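Side-chain contacts in periplasmic sugar-binding protein (Chloroflexus aurantiacus, PDB 4RXU), which binds beta-D-glucopyranose and probably serves as the sugar-capturing component of an ABC-type carbohydrate transporter: residues Val36-Thr39 and Arg44-Gln47; Ala106-Gly111 and Glu123-Asp128; Val218-Asn221 and Thr226-Asn229; Thr295-Val300 and Ser355-Ala360. All blocks are in the same frame, centred on the assembly; numbering follows the deposited sequence.

Along the chain the four contacts follow one another in series. Interactions 1 and 4 both reach the glucose and the same mixed sheet, which contains strands 29-37 and 295-298; their centres lie about 17 Å apart, and they touch where Gln-47 of helix 44-59 meets Tyr-357. Interaction 2 sits on the same sheet farther from the sugar, beside strand 113-117, about 21 Å between centres from interaction 1. Interaction 3, about 20 Å from interaction 1 between centres, lies near Ala-161, which follows strand 155-159 of the four-stranded parallel sheet, and is second shell to the sugar through Trp-222. The glucose lies in the cleft between the two lobes, as in periplasmic binding proteins.

Interaction 1: residues Val36-Thr39 and Arg44-Gln47; sequences VLPT and RWIQ. With BGC (beta-D-glucopyranose), chain C.
Pro-38 lies over one face of the Trp-45 indole, its CG 3.6 Å from the centroid of the five-membered ring and only 13° off the ring normal, a well-centred CH-pi contact. The two side chains cross at about a right angle. At the ring edge, near its plane, the backbone O of Thr-39 comes within 3.2 Å of Trp-45 CD1; this buried oxygen has no hydrogen-bond partner in the model. Leu-37 CD2 makes a looser apolar contact, 4.4 Å from Trp-45 CE3. Against the opposite face of the indole lies Arg-44 CG, and the chain, bent at chi2 (58°), folds back so that one face of the guanidinium meets Trp-45 CZ3, which lies over the centre of that group. Arg-44 NH2 donates to O3 of the glucose at 2.9 Å, with an N-H...O angle of 152° and O3 at the guanidinium edge, near its plane. Salt bridges to Asp-48 and Asp-118 hold the same guanidinium, and Glu-42 accepts from Trp-45 NE1 and also bonds the sugar. An alanine in place of Trp-45 would probably leave Pro-38 without its aromatic partner, Glu-42 without the indole N-H, and the guanidinium of Arg-44 freer to turn away from the glucose. The contact spans the first strand-to-helix turn of the beta-alpha-beta unit formed by strand 29-37, helix 44-59 and strand 61-67. Its chemistry divides the work: CH-pi packing on Pro-38 and the N-H bond to Glu-42 fix the indole, and the indole with the two aspartates presents a positively charged donor to a sugar hydroxyl.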
# COMPACT_ATOMS: atom_id res chain seq x y z
N VAL A 36 4.43 -15.67 -5.25
CA VAL A 36 4.40 -15.73 -3.78
C VAL A 36 3.85 -14.44 -3.23
O VAL A 36 4.35 -13.36 -3.54
CB VAL A 36 5.79 -16.05 -3.17
CG1 VAL A 36 5.76 -16.11 -1.63
CG2 VAL A 36 6.31 -17.37 -3.70
N LEU A 37 2.77 -14.57 -2.45
CA LEU A 37 2.10 -13.40 -1.83
C LEU A 37 2.20 -13.53 -0.31
O LEU A 37 2.29 -14.63 0.21
CB LEU A 37 0.64 -13.32 -2.28
CG LEU A 37 0.46 -13.03 -3.79
CD1 LEU A 37 -1.02 -13.14 -4.12
CD2 LEU A 37 1.03 -11.67 -4.22
N PRO A 38 2.17 -12.40 0.41
CA PRO A 38 2.65 -12.46 1.79
C PRO A 38 1.67 -13.03 2.80
O PRO A 38 2.09 -13.73 3.73
CB PRO A 38 2.97 -10.99 2.10
CG PRO A 38 2.03 -10.22 1.21
CD PRO A 38 2.08 -11.01 -0.07
N THR A 39 0.38 -12.74 2.64
CA THR A 39 -0.62 -13.15 3.62
C THR A 39 -2.01 -13.01 3.05
O THR A 39 -2.25 -12.11 2.24
CB THR A 39 -0.50 -12.33 4.94
OG1 THR A 39 -1.48 -12.77 5.88
CG2 THR A 39 -0.67 -10.85 4.70
N ARG A 44 -5.78 -6.73 0.75
CA ARG A 44 -5.17 -6.34 -0.51
C ARG A 44 -4.82 -7.57 -1.34
O ARG A 44 -5.11 -7.60 -2.53
CB ARG A 44 -3.91 -5.49 -0.28
CG ARG A 44 -3.01 -5.30 -1.50
CD ARG A 44 -3.69 -4.67 -2.71
NE ARG A 44 -2.88 -4.97 -3.88
CZ ARG A 44 -1.77 -4.33 -4.26
NH1 ARG A 44 -1.08 -4.81 -5.30
NH2 ARG A 44 -1.34 -3.23 -3.65
N TRP A 45 -4.20 -8.57 -0.70
CA TRP A 45 -3.64 -9.70 -1.47
C TRP A 45 -4.70 -10.64 -2.03
O TRP A 45 -4.41 -11.38 -2.96
CB TRP A 45 -2.54 -10.46 -0.70
CG TRP A 45 -1.63 -9.44 -0.11
CD1 TRP A 45 -1.52 -9.14 1.20
CD2 TRP A 45 -0.89 -8.44 -0.82
NE1 TRP A 45 -0.71 -8.04 1.37
CE2 TRP A 45 -0.31 -7.59 0.14
CE3 TRP A 45 -0.63 -8.19 -2.16
CZ2 TRP A 45 0.47 -6.50 -0.20
CZ3 TRP A 45 0.16 -7.12 -2.50
CH2 TRP A 45 0.70 -6.29 -1.53
N ILE A 46 -5.90 -10.58 -1.48
CA ILE A 46 -7.04 -11.27 -2.06
C ILE A 46 -7.38 -10.67 -3.43
O ILE A 46 -7.72 -11.40 -4.36
CB ILE A 46 -8.25 -11.24 -1.10
CG1 ILE A 46 -7.86 -11.73 0.30
CG2 ILE A 46 -9.37 -12.09 -1.65
CD1 ILE A 46 -7.30 -13.13 0.37
N GLN A 47 -7.25 -9.34 -3.56
CA GLN A 47 -7.46 -8.70 -4.86
C GLN A 47 -6.45 -9.25 -5.87
O GLN A 47 -6.80 -9.71 -6.97
CB GLN A 47 -7.35 -7.19 -4.79
CG GLN A 47 -8.38 -6.47 -3.93
CD GLN A 47 -8.49 -5.01 -4.33
OE1 GLN A 47 -8.69 -4.70 -5.53
NE2 GLN A 47 -8.34 -4.11 -3.37
C2 BGC C . 0.15 -2.41 -0.45
C3 BGC C . -1.18 -1.79 -0.10
C4 BGC C . -1.83 -2.58 1.03
C5 BGC C . -0.87 -2.75 2.21
C6 BGC C . -1.39 -3.67 3.29
C1 BGC C . 0.95 -2.34 0.83
O1 BGC C . 2.30 -2.66 0.65
O2 BGC C . 0.76 -1.67 -1.51
O3 BGC C . -2.00 -1.80 -1.27
O4 BGC C . -2.95 -1.83 1.53
O5 BGC C . 0.37 -3.26 1.76
O6 BGC C . -1.86 -4.90 2.75

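Interaction 2: residues Ala106-Gly111 and Glu123-Asp128; sequences AARAAG and ETDAVD
Arg-108 and Asp-125 form a salt bridge with an unusual approach: NH1 meets OD1 at 2.8 Å from above the carboxylate plane, 55° out of it, rather than within it. The bond joins the last turns of helix 101-109 to the loop between strands 113-117 and 129-133, at the surface of the lobe built on the mixed sheet of this periplasmic binding protein. That helix closes with a Schellman motif, in which Gly-111, at positive phi, is the C-prime residue. Guanidinium and carboxylate planes stand 76° apart, and OD1 is also tilted from the guanidinium plane, which fits the modest N-H...O angle of 138°. Both side chains were modelled in two conformers, so this pairing describes one of them. In it, Arg-108 runs extended from the helix as far as CD and then bends at chi3, which lays the guanidinium across Ala-126. The methyl CB of Ala-126 sits under one face of that group, offset toward its rim and 3.7 Å from Arg-108 NE, so the charged head rests on an apolar floor while its edge faces Asp-125. Ala-126 also packs on Ala-104 and Glu-105 of the same helix. The loop is shaped by an ST turn: Thr-124 OG1 accepts from the backbone N of Ala-126 at 2.9 Å and is itself bonded to Glu-105, tying the turn back to the helix. A water bridges the pair, donating to Asp-125 OD2 at 2.7 Å and accepting a weak bond from Arg-108 NH1 at 3.3 Å.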
# COMPACT_ATOMS: atom_id res chain seq x y z
N ALA A 106 18.51 -16.95 -3.07
CA ALA A 106 18.37 -18.38 -3.37
C ALA A 106 17.79 -18.59 -4.76
O ALA A 106 18.20 -19.49 -5.48
CB ALA A 106 17.51 -19.09 -2.33
N ALA A 107 16.82 -17.77 -5.14
CA ALA A 107 16.25 -17.84 -6.48
C ALA A 107 17.32 -17.52 -7.50
O ALA A 107 17.53 -18.27 -8.48
CB ALA A 107 15.09 -16.86 -6.60
N ARG A 108 18.00 -16.39 -7.32
CA ARG A 108 19.06 -16.01 -8.29
C ARG A 108 20.11 -17.11 -8.42
O ARG A 108 20.61 -17.39 -9.52
CB ARG A 108 19.76 -14.69 -7.94
CG ARG A 108 20.90 -14.33 -8.92
CD ARG A 108 21.64 -13.08 -8.51
NE ARG A 108 22.09 -13.20 -7.14
CZ ARG A 108 22.78 -12.28 -6.49
NH1 ARG A 108 23.14 -11.14 -7.08
NH2 ARG A 108 23.11 -12.50 -5.23
N ALA A 109 20.45 -17.74 -7.30
CA ALA A 109 21.50 -18.75 -7.30
C ALA A 109 21.13 -19.99 -8.09
O ALA A 109 22.02 -20.75 -8.51
CB ALA A 109 21.86 -19.09 -5.87
N ALA A 110 19.83 -20.20 -8.28
CA ALA A 110 19.32 -21.31 -9.05
C ALA A 110 18.94 -20.91 -10.47
O ALA A 110 18.35 -21.70 -11.19
CB ALA A 110 18.13 -21.95 -8.33
N GLY A 111 19.33 -19.70 -10.88
CA GLY A 111 19.06 -19.23 -12.23
C GLY A 111 17.64 -18.77 -12.44
O GLY A 111 17.16 -18.76 -13.57
N GLU A 123 18.01 -4.82 0.31
CA GLU A 123 19.35 -5.16 0.83
C GLU A 123 19.97 -6.36 0.12
O GLU A 123 20.66 -7.20 0.71
CB GLU A 123 19.31 -5.38 2.34
CG GLU A 123 18.87 -4.17 3.15
CD GLU A 123 19.65 -2.88 2.89
OE1 GLU A 123 20.73 -2.90 2.29
OE2 GLU A 123 19.15 -1.81 3.31
N THR A 124 19.71 -6.42 -1.18
CA THR A 124 20.33 -7.40 -2.07
C THR A 124 20.29 -6.95 -3.50
O THR A 124 19.39 -6.22 -3.93
CB THR A 124 19.70 -8.81 -2.00
OG1 THR A 124 20.37 -9.67 -2.93
CG2 THR A 124 18.22 -8.81 -2.31
N ASP A 125 21.27 -7.41 -4.26
CA ASP A 125 21.19 -7.10 -5.69
C ASP A 125 20.48 -8.22 -6.50
O ASP A 125 20.34 -8.09 -7.71
CB ASP A 125 22.53 -6.68 -6.29
CG ASP A 125 23.59 -7.70 -6.12
OD1 ASP A 125 23.30 -8.78 -5.58
OD2 ASP A 125 24.73 -7.41 -6.53
N ALA A 126 19.96 -9.23 -5.79
CA ALA A 126 19.21 -10.33 -6.37
C ALA A 126 17.77 -9.98 -6.67
O ALA A 126 16.90 -10.82 -6.50
CB ALA A 126 19.27 -11.56 -5.45
N VAL A 127 17.50 -8.76 -7.12
CA VAL A 127 16.17 -8.41 -7.59
C VAL A 127 16.32 -7.92 -9.03
O VAL A 127 17.08 -6.96 -9.26
CB VAL A 127 15.50 -7.33 -6.72
CG1 VAL A 127 14.10 -7.11 -7.22
CG2 VAL A 127 15.51 -7.72 -5.24
N ASP A 128 15.65 -8.57 -9.99
CA ASP A 128 15.81 -8.19 -11.40
C ASP A 128 14.89 -7.04 -11.81
O ASP A 128 15.32 -6.14 -12.52
CB ASP A 128 15.62 -9.41 -12.29
CG ASP A 128 16.67 -10.44 -12.00
OD1 ASP A 128 17.85 -10.17 -12.27
OD2 ASP A 128 16.33 -11.49 -11.44
O HOH W 1 26.09 -9.75 -6.74

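Interaction 3: residues Val218-Asn221 and Thr226-Asn229; sequences VTTN and TAKN
The backbones come closest at Thr-220 and Ala-227, whose CA atoms are 4.6 Å apart, where the loop leaving helix 208-218 passes alongside the first turns of helix 224-237. No direct hydrogen bond crosses between the two segments. Instead Thr-226 points its side chain at the loop, with CB 3.3 Å from the backbone O of Thr-220 and CG2 3.4 Å from the same oxygen. With OG1 anti to its carbonyl carbon (chi1 -58°), Thr-226 keeps the methyl toward that oxygen and the hydroxyl toward Asp-223, to which OG1 is bonded, and a bound water. Beside it, Thr-220 CG2 meets the methyl of Ala-227 at 3.8 Å, an apolar touch that continues onto Thr-255 of helix 253-264, on which both residues pack. This is the link between successive helices in the lobe built on the four-stranded parallel sheet, and the loop is fastened to it at the backbone of Ala-161. Thr-220 OG1 bonds to Ala-161 O and to the backbone N of Trp-222, a residue of the glucose pocket, so the threonine is second shell to the sugar, with its side chain about 8 Å from it. One residue earlier, Thr-219 OG1 accepts from the backbone N of Asn-221 at 3.0 Å, an ST turn, and is bonded to Gly-162 O as well. Asn-221, with positive phi, then carries its amide outward, where a water spans the segments: Asn-221 ND2 donates to it at 2.8 Å and it donates to Thr-226 OG1 at 2.6 Å.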
# COMPACT_ATOMS: atom_id res chain seq x y z
N VAL A 218 2.81 5.57 15.23
CA VAL A 218 1.51 5.66 14.52
C VAL A 218 1.19 4.44 13.66
O VAL A 218 0.27 4.47 12.86
CB VAL A 218 1.35 6.98 13.71
CG1 VAL A 218 1.62 8.19 14.60
CG2 VAL A 218 2.22 7.01 12.46
N THR A 219 1.90 3.34 13.86
CA THR A 219 1.72 2.19 12.98
C THR A 219 0.43 1.45 13.26
O THR A 219 0.07 1.21 14.41
CB THR A 219 2.93 1.21 12.98
OG1 THR A 219 2.70 0.21 11.97
CG2 THR A 219 3.14 0.51 14.33
N THR A 220 -0.23 1.10 12.16
CA THR A 220 -1.38 0.23 12.17
C THR A 220 -0.98 -1.23 11.99
O THR A 220 -1.81 -2.12 12.15
CB THR A 220 -2.32 0.56 11.03
OG1 THR A 220 -1.64 0.30 9.78
CG2 THR A 220 -2.76 1.98 11.08
N ASN A 221 0.28 -1.47 11.59
CA ASN A 221 0.73 -2.82 11.22
C ASN A 221 -0.17 -3.47 10.16
O ASN A 221 -0.28 -4.71 10.09
CB ASN A 221 0.83 -3.71 12.45
CG ASN A 221 2.02 -3.37 13.31
OD1 ASN A 221 3.06 -2.96 12.81
ND2 ASN A 221 1.88 -3.55 14.60
N THR A 226 -5.62 -3.22 15.33
CA THR A 226 -4.49 -2.41 15.74
C THR A 226 -4.77 -0.93 15.40
O THR A 226 -4.57 -0.05 16.24
CB THR A 226 -3.17 -2.88 15.08
OG1 THR A 226 -2.93 -4.26 15.42
CG2 THR A 226 -2.00 -2.02 15.53
N ALA A 227 -5.28 -0.67 14.20
CA ALA A 227 -5.64 0.69 13.82
C ALA A 227 -6.76 1.25 14.69
O ALA A 227 -6.68 2.37 15.18
CB ALA A 227 -6.09 0.70 12.38
N LYS A 228 -7.82 0.48 14.87
CA LYS A 228 -8.95 0.98 15.66
C LYS A 228 -8.50 1.31 17.08
O LYS A 228 -8.82 2.38 17.61
CB LYS A 228 -10.11 -0.01 15.72
CG LYS A 228 -11.35 0.59 16.38
CD LYS A 228 -12.58 -0.26 16.21
CE LYS A 228 -13.79 0.53 16.63
NZ LYS A 228 -14.97 -0.33 16.82
N ASN A 229 -7.76 0.39 17.68
CA ASN A 229 -7.26 0.61 19.03
C ASN A 229 -6.34 1.79 19.19
O ASN A 229 -6.44 2.54 20.17
CB ASN A 229 -6.58 -0.65 19.52
CG ASN A 229 -7.56 -1.75 19.72
OD1 ASN A 229 -8.77 -1.53 19.69
ND2 ASN A 229 -7.07 -2.93 19.91
O HOH W 2 -0.37 -4.89 15.47

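Interaction 4: residues Thr295-Val300 and Ser355-Ala360; sequences TVFKDV and SGYYSA. With BGC (beta-D-glucopyranose), chain C.
A T-shaped aromatic pair joins strand 295-298 to the loop after helix 348-354, in a buried part of the fold. Phe-297 turns its edge to the face of Tyr-357, with ring centroids 4.7 Å apart and planes at 79°; Phe-297 CE1 lies over the centre of the tyrosine ring, and Phe-297 CZ is 3.6 Å from Tyr-357 CD1. At the edge of the tyrosine, near its plane, Asp-299 OD1 stands 3.4 Å from Tyr-357 CE1; this carboxylate also caps the following helix and forms a salt bridge with Arg-301. Val-300 packs CB and CG2 against the phenol OH, which is bonded to Gln-47, while Arg-51 makes a cation-pi contact with the ring. A leucine in place of Tyr-357 would probably leave Gln-47 without its phenol partner and Phe-297 without an aromatic face. On the other side of the strand, Lys-298, bent at chi3 (-56°), directs NZ to glucose O2 at 2.9 Å and O3 at 3.0 Å, with Gln-277 as a further partner. Strand 295-298 thus packs Phe-297 on the loop after helix 348-354 and offers Lys-298 to the glucose, in the ligand cleft of a periplasmic sugar-binding protein.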
# COMPACT_ATOMS: atom_id res chain seq x y z
N THR A 295 -10.33 7.27 -1.41
CA THR A 295 -9.38 6.18 -1.49
C THR A 295 -8.51 6.40 -2.73
O THR A 295 -8.95 6.91 -3.75
CB THR A 295 -10.06 4.78 -1.54
OG1 THR A 295 -9.08 3.74 -1.35
CG2 THR A 295 -10.80 4.55 -2.86
N VAL A 296 -7.25 5.98 -2.63
CA VAL A 296 -6.36 5.95 -3.78
C VAL A 296 -6.55 4.60 -4.49
O VAL A 296 -6.31 3.54 -3.93
CB VAL A 296 -4.89 6.22 -3.44
CG1 VAL A 296 -4.06 6.12 -4.71
CG2 VAL A 296 -4.74 7.61 -2.82
N PHE A 297 -7.03 4.68 -5.74
CA PHE A 297 -7.31 3.50 -6.55
C PHE A 297 -6.03 3.08 -7.24
O PHE A 297 -5.43 3.87 -7.95
CB PHE A 297 -8.38 3.82 -7.59
CG PHE A 297 -8.57 2.77 -8.66
CD1 PHE A 297 -8.76 1.43 -8.31
CD2 PHE A 297 -8.57 3.11 -10.01
CE1 PHE A 297 -8.94 0.47 -9.29
CE2 PHE A 297 -8.75 2.14 -10.99
CZ PHE A 297 -8.93 0.82 -10.62
N LYS A 298 -5.63 1.83 -7.02
CA LYS A 298 -4.46 1.21 -7.63
C LYS A 298 -4.96 0.03 -8.46
O LYS A 298 -5.45 -0.95 -7.89
CB LYS A 298 -3.46 0.78 -6.55
CG LYS A 298 -3.22 1.85 -5.48
CD LYS A 298 -1.96 1.68 -4.66
CE LYS A 298 -1.90 0.33 -3.99
NZ LYS A 298 -0.78 0.33 -3.01
N ASP A 299 -4.92 0.15 -9.78
CA ASP A 299 -5.57 -0.83 -10.63
C ASP A 299 -4.75 -2.11 -10.66
O ASP A 299 -3.80 -2.25 -11.41
CB ASP A 299 -5.79 -0.25 -12.04
CG ASP A 299 -6.73 -1.07 -12.89
OD1 ASP A 299 -6.88 -2.29 -12.62
OD2 ASP A 299 -7.31 -0.48 -13.83
N VAL A 300 -5.16 -3.04 -9.80
CA VAL A 300 -4.49 -4.33 -9.67
C VAL A 300 -4.52 -5.12 -10.97
O VAL A 300 -3.65 -5.95 -11.20
CB VAL A 300 -5.09 -5.13 -8.47
CG1 VAL A 300 -4.48 -6.52 -8.39
CG2 VAL A 300 -4.85 -4.40 -7.16
N SER A 355 -14.62 1.94 -15.69
CA SER A 355 -13.35 1.26 -15.97
C SER A 355 -13.46 -0.27 -15.98
O SER A 355 -12.51 -0.96 -16.33
CB SER A 355 -12.35 1.64 -14.91
OG SER A 355 -12.75 1.12 -13.63
N GLY A 356 -14.59 -0.80 -15.54
CA GLY A 356 -14.77 -2.24 -15.42
C GLY A 356 -14.18 -2.91 -14.20
O GLY A 356 -14.27 -4.13 -14.07
N TYR A 357 -13.59 -2.14 -13.30
CA TYR A 357 -12.94 -2.73 -12.14
C TYR A 357 -13.94 -3.51 -11.29
O TYR A 357 -13.72 -4.69 -10.94
CB TYR A 357 -12.25 -1.67 -11.31
CG TYR A 357 -11.18 -2.22 -10.38
CD1 TYR A 357 -9.96 -2.59 -10.88
CD2 TYR A 357 -11.41 -2.37 -9.01
CE1 TYR A 357 -8.96 -3.12 -10.06
CE2 TYR A 357 -10.41 -2.84 -8.18
CZ TYR A 357 -9.18 -3.22 -8.72
OH TYR A 357 -8.13 -3.68 -7.92
N TYR A 358 -15.06 -2.84 -11.00
CA TYR A 358 -16.15 -3.44 -10.24
C TYR A 358 -17.47 -3.29 -10.96
O TYR A 358 -17.67 -2.32 -11.67
CB TYR A 358 -16.32 -2.79 -8.87
CG TYR A 358 -15.18 -2.96 -7.89
CD1 TYR A 358 -14.56 -4.18 -7.71
CD2 TYR A 358 -14.77 -1.90 -7.11
CE1 TYR A 358 -13.55 -4.34 -6.78
CE2 TYR A 358 -13.74 -2.06 -6.18
CZ TYR A 358 -13.15 -3.29 -6.01
OH TYR A 358 -12.13 -3.48 -5.10
N SER A 359 -18.37 -4.23 -10.74
CA SER A 359 -19.75 -4.07 -11.16
C SER A 359 -20.48 -3.10 -10.24
O SER A 359 -20.29 -3.12 -9.01
CB SER A 359 -20.46 -5.41 -11.19
OG SER A 359 -21.87 -5.25 -11.38
N ALA A 360 -21.32 -2.24 -10.82
CA ALA A 360 -22.13 -1.33 -10.02
C ALA A 360 -22.99 -2.07 -8.99
O ALA A 360 -23.30 -1.54 -7.92
CB ALA A 360 -23.03 -0.51 -10.93
C2 BGC C . 0.15 -2.41 -0.45
C3 BGC C . -1.18 -1.79 -0.10
C4 BGC C . -1.83 -2.58 1.03
C5 BGC C . -0.87 -2.75 2.21
C6 BGC C . -1.39 -3.67 3.29
C1 BGC C . 0.95 -2.34 0.83
O1 BGC C . 2.30 -2.66 0.65
O2 BGC C . 0.76 -1.67 -1.51
O3 BGC C . -2.00 -1.80 -1.27
O4 BGC C . -2.95 -1.83 1.53
O5 BGC C . 0.37 -3.26 1.76
O6 BGC C . -1.86 -4.90 2.75